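Local coordinates for protein PLP-Dependent L-Arginine Hydroxylase MppP (Streptomyces wadayamensis, PDB 6C9B) that uses pyridoxal 5'-phosphate to oxidise L-arginine, acting as an oxidase rather than an oxygenase, and here holds its product 4-hydroxy-2-ketoarginine, at residues H112-N117 with F154-N159; L121-G126 with F339-P344. All blocks are in the same frame, centred on the assembly; numbering follows the deposited sequence.

Interaction 1 (H112-N117 with F154-N159). With EGV ((4S)-5-carbamimidamido-4-hydroxy-2-oxopentanoic acid), chain F.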
ATOM      1  N   HIS B 112       7.078   8.397  22.732  1.00 16.92           N
ATOM      2  CA  HIS B 112       5.960   7.753  23.400  1.00 16.96           C
ATOM      3  C   HIS B 112       5.173   8.857  24.099  1.00 18.28           C
ATOM      4  O   HIS B 112       5.757   9.635  24.860  1.00 18.44           O
ATOM      5  CB  HIS B 112       6.491   6.730  24.410  1.00 18.78           C
ATOM      6  CG  HIS B 112       5.431   5.989  25.153  1.00 20.79           C
ATOM      7  ND1 HIS B 112       5.127   6.244  26.479  1.00 22.85           N
ATOM      8  CD2 HIS B 112       4.621   4.977  24.769  1.00 23.06           C
ATOM      9  CE1 HIS B 112       4.162   5.426  26.866  1.00 24.78           C
ATOM     10  NE2 HIS B 112       3.840   4.648  25.852  1.00 19.12           N
ATOM     11  N   PRO B 113       3.860   8.978  23.862  1.00 15.89           N
ATOM     12  CA  PRO B 113       3.021   8.212  22.949  1.00 15.36           C
ATOM     13  C   PRO B 113       3.271   8.593  21.509  1.00 19.35           C
ATOM     14  O   PRO B 113       3.885   9.634  21.226  1.00 18.06           O
ATOM     15  CB  PRO B 113       1.609   8.602  23.383  1.00 19.45           C
ATOM     16  CG  PRO B 113       1.789  10.056  23.775  1.00 17.65           C
ATOM     17  CD  PRO B 113       3.114  10.083  24.498  1.00 18.27           C
ATOM     18  N   THR B 114       2.793   7.758  20.588  1.00 18.15           N
ATOM     19  CA  THR B 114       2.745   8.123  19.177  1.00 15.50           C
ATOM     20  C   THR B 114       1.733   7.203  18.512  1.00 18.70           C
ATOM     21  O   THR B 114       1.182   6.293  19.138  1.00 19.55           O
ATOM     22  CB  THR B 114       4.142   8.096  18.520  1.00 16.87           C
ATOM     23  OG1 THR B 114       4.126   8.906  17.327  1.00 20.42           O
ATOM     24  CG2 THR B 114       4.618   6.704  18.200  1.00 18.88           C
ATOM     25  N   PHE B 115       1.479   7.453  17.238  1.00 19.78           N
ATOM     26  CA  PHE B 115       0.527   6.641  16.490  1.00 20.03           C
ATOM     27  C   PHE B 115       0.992   5.181  16.504  1.00 18.41           C
ATOM     28  O   PHE B 115       2.156   4.888  16.204  1.00 18.99           O
ATOM     29  CB  PHE B 115       0.418   7.180  15.061  1.00 49.39           C
ATOM     30  CG  PHE B 115      -0.395   6.322  14.144  1.00 66.58           C
ATOM     31  CD1 PHE B 115      -1.564   5.716  14.587  1.00 66.71           C
ATOM     32  CD2 PHE B 115       0.010   6.127  12.830  1.00 63.27           C
ATOM     33  CE1 PHE B 115      -2.320   4.915  13.736  1.00 67.93           C
ATOM     34  CE2 PHE B 115      -0.743   5.348  11.970  1.00 66.30           C
ATOM     35  CZ  PHE B 115      -1.908   4.731  12.428  1.00 77.51           C
ATOM     36  N   ASP B 116       0.098   4.274  16.895  1.00 21.64           N
ATOM     37  CA  ASP B 116       0.568   2.976  17.371  1.00 19.49           C
ATOM     38  C   ASP B 116       1.075   2.100  16.244  1.00 18.55           C
ATOM     39  O   ASP B 116       1.865   1.178  16.513  1.00 18.32           O
ATOM     40  CB  ASP B 116      -0.502   2.233  18.216  1.00 21.54           C
ATOM     41  CG  ASP B 116      -1.773   1.806  17.426  1.00 23.56           C
ATOM     42  OD1 ASP B 116      -2.021   2.303  16.320  1.00 27.76           O
ATOM     43  OD2 ASP B 116      -2.515   0.948  17.955  1.00 27.29           O
ATOM     44  N   ASN B 117       0.748   2.396  14.988  1.00 16.35           N
ATOM     45  CA  ASN B 117       1.199   1.457  13.984  1.00 17.29           C
ATOM     46  C   ASN B 117       2.699   1.614  13.729  1.00 21.53           C
ATOM     47  O   ASN B 117       3.328   0.650  13.283  1.00 18.33           O
ATOM     48  CB  ASN B 117       0.363   1.542  12.710  1.00 24.63           C
ATOM     49  CG  ASN B 117       0.796   2.599  11.787  1.00 36.29           C
ATOM     50  OD1 ASN B 117       1.396   3.594  12.181  1.00 66.84           O
ATOM     51  ND2 ASN B 117       0.460   2.412  10.515  1.00 51.34           N
ATOM     52  N   PHE B 154      13.562   7.454  16.499  1.00 17.03           N
ATOM     53  CA  PHE B 154      12.416   7.719  15.631  1.00 15.45           C
ATOM     54  C   PHE B 154      11.501   8.743  16.293  1.00 16.98           C
ATOM     55  O   PHE B 154      10.992   8.500  17.399  1.00 16.23           O
ATOM     56  CB  PHE B 154      11.655   6.431  15.360  1.00 19.35           C
ATOM     57  CG  PHE B 154      10.646   6.548  14.252  1.00 17.40           C
ATOM     58  CD1 PHE B 154       9.483   7.295  14.420  1.00 20.69           C
ATOM     59  CD2 PHE B 154      10.833   5.897  13.076  1.00 21.11           C
ATOM     60  CE1 PHE B 154       8.557   7.390  13.386  1.00 20.73           C
ATOM     61  CE2 PHE B 154       9.904   5.981  12.061  1.00 21.72           C
ATOM     62  CZ  PHE B 154       8.776   6.745  12.219  1.00 19.38           C
ATOM     63  N   VAL B 155      11.259   9.866  15.604  1.00 16.95           N
ATOM     64  CA  VAL B 155      10.446  10.952  16.149  1.00 14.86           C
ATOM     65  C   VAL B 155       9.331  11.295  15.170  1.00 15.11           C
ATOM     66  O   VAL B 155       9.583  11.566  13.990  1.00 19.65           O
ATOM     67  CB  VAL B 155      11.276  12.214  16.446  1.00 17.84           C
ATOM     68  CG1 VAL B 155      10.366  13.344  17.007  1.00 19.76           C
ATOM     69  CG2 VAL B 155      12.383  11.913  17.437  1.00 17.02           C
ATOM     70  N   THR B 156       8.106  11.278  15.668  1.00 16.80           N
ATOM     71  CA  THR B 156       6.949  11.763  14.934  1.00 17.75           C
ATOM     72  C   THR B 156       6.788  13.241  15.267  1.00 16.83           C
ATOM     73  O   THR B 156       6.677  13.600  16.447  1.00 18.45           O
ATOM     74  CB  THR B 156       5.724  10.964  15.368  1.00 17.13           C
ATOM     75  OG1 THR B 156       6.000   9.562  15.238  1.00 19.98           O
ATOM     76  CG2 THR B 156       4.492  11.325  14.534  1.00 17.45           C
ATOM     77  N   THR B 157       6.816  14.106  14.248  1.00 16.82           N
ATOM     78  CA  THR B 157       6.712  15.544  14.502  1.00 15.92           C
ATOM     79  C   THR B 157       6.036  16.248  13.336  1.00 19.70           C
ATOM     80  O   THR B 157       6.457  16.100  12.180  1.00 20.75           O
ATOM     81  CB  THR B 157       8.078  16.184  14.786  1.00 19.85           C
ATOM     82  OG1 THR B 157       7.882  17.595  14.967  1.00 19.30           O
ATOM     83  CG2 THR B 157       9.087  15.943  13.640  1.00 23.35           C
ATOM     84  N   PRO B 158       4.951  16.995  13.592  1.00 17.33           N
ATOM     85  CA  PRO B 158       4.212  17.111  14.854  1.00 18.70           C
ATOM     86  C   PRO B 158       3.728  15.762  15.310  1.00 17.47           C
ATOM     87  O   PRO B 158       3.381  14.894  14.491  1.00 17.52           O
ATOM     88  CB  PRO B 158       3.049  18.043  14.505  1.00 20.51           C
ATOM     89  CG  PRO B 158       3.523  18.792  13.301  1.00 19.71           C
ATOM     90  CD  PRO B 158       4.333  17.794  12.531  1.00 17.06           C
ATOM     91  N   ASN B 159       3.747  15.533  16.617  1.00 17.58           N
ATOM     92  CA  ASN B 159       3.392  14.202  17.072  1.00 17.44           C
ATOM     93  C   ASN B 159       1.896  13.987  16.922  1.00 21.01           C
ATOM     94  O   ASN B 159       1.087  14.924  16.993  1.00 19.73           O
ATOM     95  CB  ASN B 159       3.811  13.965  18.515  1.00 19.94           C
ATOM     96  CG  ASN B 159       3.850  12.468  18.881  1.00 20.26           C
ATOM     97  OD1 ASN B 159       3.772  11.561  18.000  1.00 21.02           O
ATOM     98  ND2 ASN B 159       3.984  12.190  20.163  1.00 20.85           N
TER
HETATM   99  C10 EGV F 401      -5.007   8.244  12.710  1.00 27.52           C
HETATM  100  C02 EGV F 401      -4.766   4.308   9.556  1.00 47.89           C
HETATM  101  C03 EGV F 401      -3.061   2.497   9.781  1.00 40.87           C
HETATM  102  C06 EGV F 401      -4.115   5.608   9.987  1.00 51.92           C
HETATM  103  C07 EGV F 401      -4.773   6.028  11.320  1.00 55.20           C
HETATM  104  C09 EGV F 401      -4.104   7.263  11.979  1.00 57.43           C
HETATM  105  N01 EGV F 401      -4.237   3.149  10.261  1.00 39.76           N
HETATM  106  N04 EGV F 401      -2.555   1.363  10.464  1.00 49.30           N
HETATM  107  N05 EGV F 401      -2.426   2.970   8.729  1.00 25.84           N
HETATM  108  O08 EGV F 401      -4.333   6.573   9.039  1.00 51.78           O
HETATM  109  O11 EGV F 401      -4.497   9.284  13.078  1.00 19.59           O
HETATM  110  O12 EGV F 401      -6.212   8.002  12.920  1.00 33.13           O
HETATM  111  O13 EGV F 401      -2.895   7.468  11.930  1.00 49.11           O
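The hydroxyl of Thr114 stands opposite its backbone nitrogen (chi1 -159°), and the amide of Asn159 is likewise swung to the far side of its own backbone N (chi1 -162°), which turns each polar end toward the other segment; the two side chains cross at about a right angle. Thr114 OG1 donates to Asn159 OD1 at 2.8 Å, lying in the carbonyl plane of that amide, and accepts from Thr156 OG1 at 2.9 Å. A short hydrogen-bond chain thus runs from the Thr156 hydroxyl through that of Thr114 to the Asn159 carbonyl. The other end of the amide extends the grip to the backbone: Asn159 ND2 reaches Pro113 O at 2.8 Å along a nearly straight N-H (170°), with the oxygen in the amide plane. Glu134 is a second acceptor for ND2, and together these bonds fix which way the amide is flipped. Each segment also contains a cis-proline peptide, before Pro113 and before Pro158. Just beyond Thr114, the Phe115 ring lies against the bound product, with Phe115 CZ 3.0 Å from EGV O13 and the ligand over one face. Asn117 belongs to the same pocket, its ND2 bonded to Ser91 OG and to Asp249 O of the second subunit. Buried and directional, these bonds are consistent with a firmly held turn beside the product-filled pocket.

Interaction 2 (L121-G126 with F339-P344); sequences LLRGNG and FHWAEP
Leu121 O takes two bonds from Asn125, the side-chain ND2 at 2.8 Å and the backbone N at 3.1 Å, arriving from opposite faces of the carbonyl plane; between these residues on the same helix end, Arg123 reaches out to Trp341. Asn125 ND2 also bonds to Glu95, so this amide ties the helix terminus to helix 90-101. The helix closes in a Schellman motif, with Gly126 at positive phi, its N bonded to Arg123 O at 2.9 Å, and Leu127 N bonded to Leu122 O. Arg123, extended from CG to NE, carries the contact with its guanidinium. Arg123 NH1 points straight at Trp341 O (170°), but at 3.4 Å the bond is weak; the oxygen sits at the edge of the guanidinium, in its plane. Arg123 NH2 lies 3.7 Å from Trp341 CE3, against the rim of the indole rather than over a face, and the two planes are 72° apart. Trp341 CG is wedged between its backbone N and carbonyl carbon (chi1 54°), which brings the benzo edge round to the arginine. Elsewhere the indole is better fixed: Trp341 NE1 donates to Val111 O, and the ring meets His112 edge-to-face. Trp341 itself lies in a type I turn from His340 to Glu343, joined by Glu343 N to His340 O at 3.0 Å. One long hydrogen bond and an edge approach amount to a slight surface contact between the helix end and this turn.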
ATOM      1  N   LEU B 121       4.637  -1.829  13.548  1.00 16.43           N
ATOM      2  CA  LEU B 121       5.405  -2.226  12.377  1.00 16.07           C
ATOM      3  C   LEU B 121       6.861  -2.469  12.740  1.00 17.14           C
ATOM      4  O   LEU B 121       7.470  -3.426  12.261  1.00 16.25           O
ATOM      5  CB  LEU B 121       5.296  -1.168  11.288  1.00 15.09           C
ATOM      6  CG  LEU B 121       3.896  -1.061  10.667  1.00 14.39           C
ATOM      7  CD1 LEU B 121       3.817   0.196   9.751  1.00 18.44           C
ATOM      8  CD2 LEU B 121       3.526  -2.310   9.924  1.00 19.82           C
ATOM      9  N   LEU B 122       7.403  -1.682  13.662  1.00 15.67           N
ATOM     10  CA  LEU B 122       8.776  -1.914  14.090  1.00 16.69           C
ATOM     11  C   LEU B 122       8.874  -3.211  14.873  1.00 18.49           C
ATOM     12  O   LEU B 122       9.736  -4.064  14.603  1.00 17.70           O
ATOM     13  CB  LEU B 122       9.267  -0.732  14.933  1.00 14.96           C
ATOM     14  CG  LEU B 122       9.533   0.574  14.214  1.00 18.67           C
ATOM     15  CD1 LEU B 122       9.669   1.774  15.166  1.00 20.39           C
ATOM     16  CD2 LEU B 122      10.786   0.425  13.374  1.00 22.11           C
ATOM     17  N   ARG B 123       7.999  -3.382  15.860  1.00 18.16           N
ATOM     18  CA  ARG B 123       8.028  -4.620  16.624  1.00 16.16           C
ATOM     19  C   ARG B 123       7.786  -5.824  15.734  1.00 19.35           C
ATOM     20  O   ARG B 123       8.411  -6.882  15.914  1.00 21.27           O
ATOM     21  CB  ARG B 123       6.987  -4.582  17.738  1.00 22.06           C
ATOM     22  CG  ARG B 123       7.315  -3.723  18.932  1.00 38.52           C
ATOM     23  CD  ARG B 123       6.349  -4.059  20.097  1.00 54.03           C
ATOM     24  NE  ARG B 123       6.776  -3.528  21.398  1.00 69.48           N
ATOM     25  CZ  ARG B 123       6.091  -2.659  22.144  1.00 73.15           C
ATOM     26  NH1 ARG B 123       4.909  -2.185  21.751  1.00 54.45           N
ATOM     27  NH2 ARG B 123       6.594  -2.264  23.308  1.00 71.09           N
ATOM     28  N   GLY B 124       6.853  -5.698  14.784  1.00 18.23           N
ATOM     29  CA  GLY B 124       6.536  -6.805  13.903  1.00 19.25           C
ATOM     30  C   GLY B 124       7.698  -7.230  13.036  1.00 20.35           C
ATOM     31  O   GLY B 124       7.759  -8.375  12.599  1.00 22.25           O
ATOM     32  N   ASN B 125       8.618  -6.314  12.756  1.00 18.83           N
ATOM     33  CA  ASN B 125       9.810  -6.638  11.996  1.00 18.15           C
ATOM     34  C   ASN B 125      10.999  -6.956  12.890  1.00 23.33           C
ATOM     35  O   ASN B 125      12.130  -7.015  12.397  1.00 24.90           O
ATOM     36  CB  ASN B 125      10.121  -5.478  11.063  1.00 19.15           C
ATOM     37  CG  ASN B 125       9.233  -5.489   9.842  1.00 20.83           C
ATOM     38  OD1 ASN B 125       9.473  -6.280   8.931  1.00 22.87           O
ATOM     39  ND2 ASN B 125       8.205  -4.680   9.834  1.00 20.63           N
ATOM     40  N   GLY B 126      10.769  -7.193  14.171  1.00 20.79           N
ATOM     41  CA  GLY B 126      11.817  -7.684  15.054  1.00 21.76           C
ATOM     42  C   GLY B 126      12.643  -6.645  15.762  1.00 22.19           C
ATOM     43  O   GLY B 126      13.687  -6.999  16.333  1.00 24.84           O
ATOM     44  N   PHE B 339      -2.180   4.617  21.906  1.00 19.90           N
ATOM     45  CA  PHE B 339      -1.073   5.509  21.562  1.00 16.48           C
ATOM     46  C   PHE B 339       0.074   5.377  22.546  1.00 19.93           C
ATOM     47  O   PHE B 339       1.221   5.699  22.212  1.00 18.87           O
ATOM     48  CB  PHE B 339      -1.526   6.966  21.566  1.00 21.41           C
ATOM     49  CG  PHE B 339      -2.541   7.302  20.513  1.00 19.96           C
ATOM     50  CD1 PHE B 339      -2.160   7.575  19.214  1.00 22.79           C
ATOM     51  CD2 PHE B 339      -3.879   7.396  20.852  1.00 23.44           C
ATOM     52  CE1 PHE B 339      -3.100   7.898  18.252  1.00 37.46           C
ATOM     53  CE2 PHE B 339      -4.824   7.721  19.896  1.00 24.02           C
ATOM     54  CZ  PHE B 339      -4.435   7.973  18.597  1.00 32.18           C
ATOM     55  N   HIS B 340      -0.217   4.923  23.760  1.00 18.25           N
ATOM     56  CA  HIS B 340       0.813   4.749  24.784  1.00 20.04           C
ATOM     57  C   HIS B 340       1.297   3.309  24.693  1.00 18.23           C
ATOM     58  O   HIS B 340       1.017   2.444  25.532  1.00 20.97           O
ATOM     59  CB  HIS B 340       0.264   5.112  26.147  1.00 22.73           C
ATOM     60  CG  HIS B 340      -0.219   6.521  26.204  1.00 23.04           C
ATOM     61  ND1 HIS B 340       0.558   7.555  26.686  1.00 23.77           N
ATOM     62  CD2 HIS B 340      -1.377   7.080  25.782  1.00 22.16           C
ATOM     63  CE1 HIS B 340      -0.125   8.686  26.598  1.00 25.41           C
ATOM     64  NE2 HIS B 340      -1.291   8.425  26.034  1.00 23.63           N
ATOM     65  N   TRP B 341       2.046   3.088  23.610  1.00 18.94           N
ATOM     66  CA  TRP B 341       2.380   1.755  23.139  1.00 21.60           C
ATOM     67  C   TRP B 341       3.316   1.020  24.099  1.00 22.11           C
ATOM     68  O   TRP B 341       3.419  -0.198  24.025  1.00 22.87           O
ATOM     69  CB  TRP B 341       2.991   1.858  21.731  1.00 20.54           C
ATOM     70  CG  TRP B 341       4.157   2.803  21.654  1.00 17.51           C
ATOM     71  CD1 TRP B 341       4.139   4.113  21.245  1.00 19.51           C
ATOM     72  CD2 TRP B 341       5.520   2.513  22.023  1.00 15.33           C
ATOM     73  NE1 TRP B 341       5.414   4.668  21.354  1.00 19.46           N
ATOM     74  CE2 TRP B 341       6.276   3.699  21.811  1.00 15.81           C
ATOM     75  CE3 TRP B 341       6.168   1.372  22.501  1.00 20.15           C
ATOM     76  CZ2 TRP B 341       7.652   3.772  22.079  1.00 19.24           C
ATOM     77  CZ3 TRP B 341       7.544   1.440  22.747  1.00 21.56           C
ATOM     78  CH2 TRP B 341       8.258   2.639  22.548  1.00 18.86           C
ATOM     79  N   ALA B 342       3.957   1.726  25.022  1.00 20.04           N
ATOM     80  CA  ALA B 342       4.788   1.099  26.047  1.00 20.95           C
ATOM     81  C   ALA B 342       4.099   0.984  27.404  1.00 26.71           C
ATOM     82  O   ALA B 342       4.552   0.205  28.248  1.00 25.13           O
ATOM     83  CB  ALA B 342       6.093   1.880  26.213  1.00 24.28           C
ATOM     84  N   GLU B 343       3.034   1.747  27.640  1.00 24.54           N
ATOM     85  CA  GLU B 343       2.362   1.775  28.932  1.00 23.73           C
ATOM     86  C   GLU B 343       0.929   2.236  28.697  1.00 23.26           C
ATOM     87  O   GLU B 343       0.611   3.411  28.904  1.00 24.62           O
ATOM     88  CB  GLU B 343       3.068   2.714  29.909  1.00 27.77           C
ATOM     89  CG  GLU B 343       2.614   2.522  31.351  1.00 29.89           C
ATOM     90  CD  GLU B 343       3.159   1.232  31.946  1.00 42.72           C
ATOM     91  OE1 GLU B 343       4.340   1.210  32.358  1.00 55.93           O
ATOM     92  OE2 GLU B 343       2.415   0.235  31.952  1.00 38.89           O
ATOM     93  N   PRO B 344       0.052   1.348  28.240  1.00 25.91           N
ATOM     94  CA  PRO B 344      -1.265   1.814  27.772  1.00 29.17           C
ATOM     95  C   PRO B 344      -2.088   2.478  28.854  1.00 31.16           C
ATOM     96  O   PRO B 344      -2.928   3.333  28.539  1.00 26.91           O
ATOM     97  CB  PRO B 344      -1.939   0.535  27.256  1.00 30.42           C
ATOM     98  CG  PRO B 344      -1.011  -0.603  27.601  1.00 35.70           C
ATOM     99  CD  PRO B 344       0.344  -0.019  27.782  1.00 30.81           C
TER

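Overall arrangement
From the N terminus, the chain leaves strand 107-112 of the seven-stranded sheet through 112-117 and runs into helix 116-124, whose end supplies 121-126. Interaction 1 closes a 36-residue excursion when neighbouring strand 152-156 delivers 154-159. Interaction 2 closes a far longer one, 212 residues, returning at 339-344. Their segments alternate, so the two loops cross, and helix 116-124 is common to both. The centres lie about 11 Å apart, joined by a probable hydrogen bond of 3.1 Å from Thr114 N to Phe339 O. Interaction 1 thus joins the ends of two adjacent parallel strands and the loops that leave them, while interaction 2 ties the end of helix 116-124 to the connection between strands 331-335 and 350-354 of the five-stranded sheet.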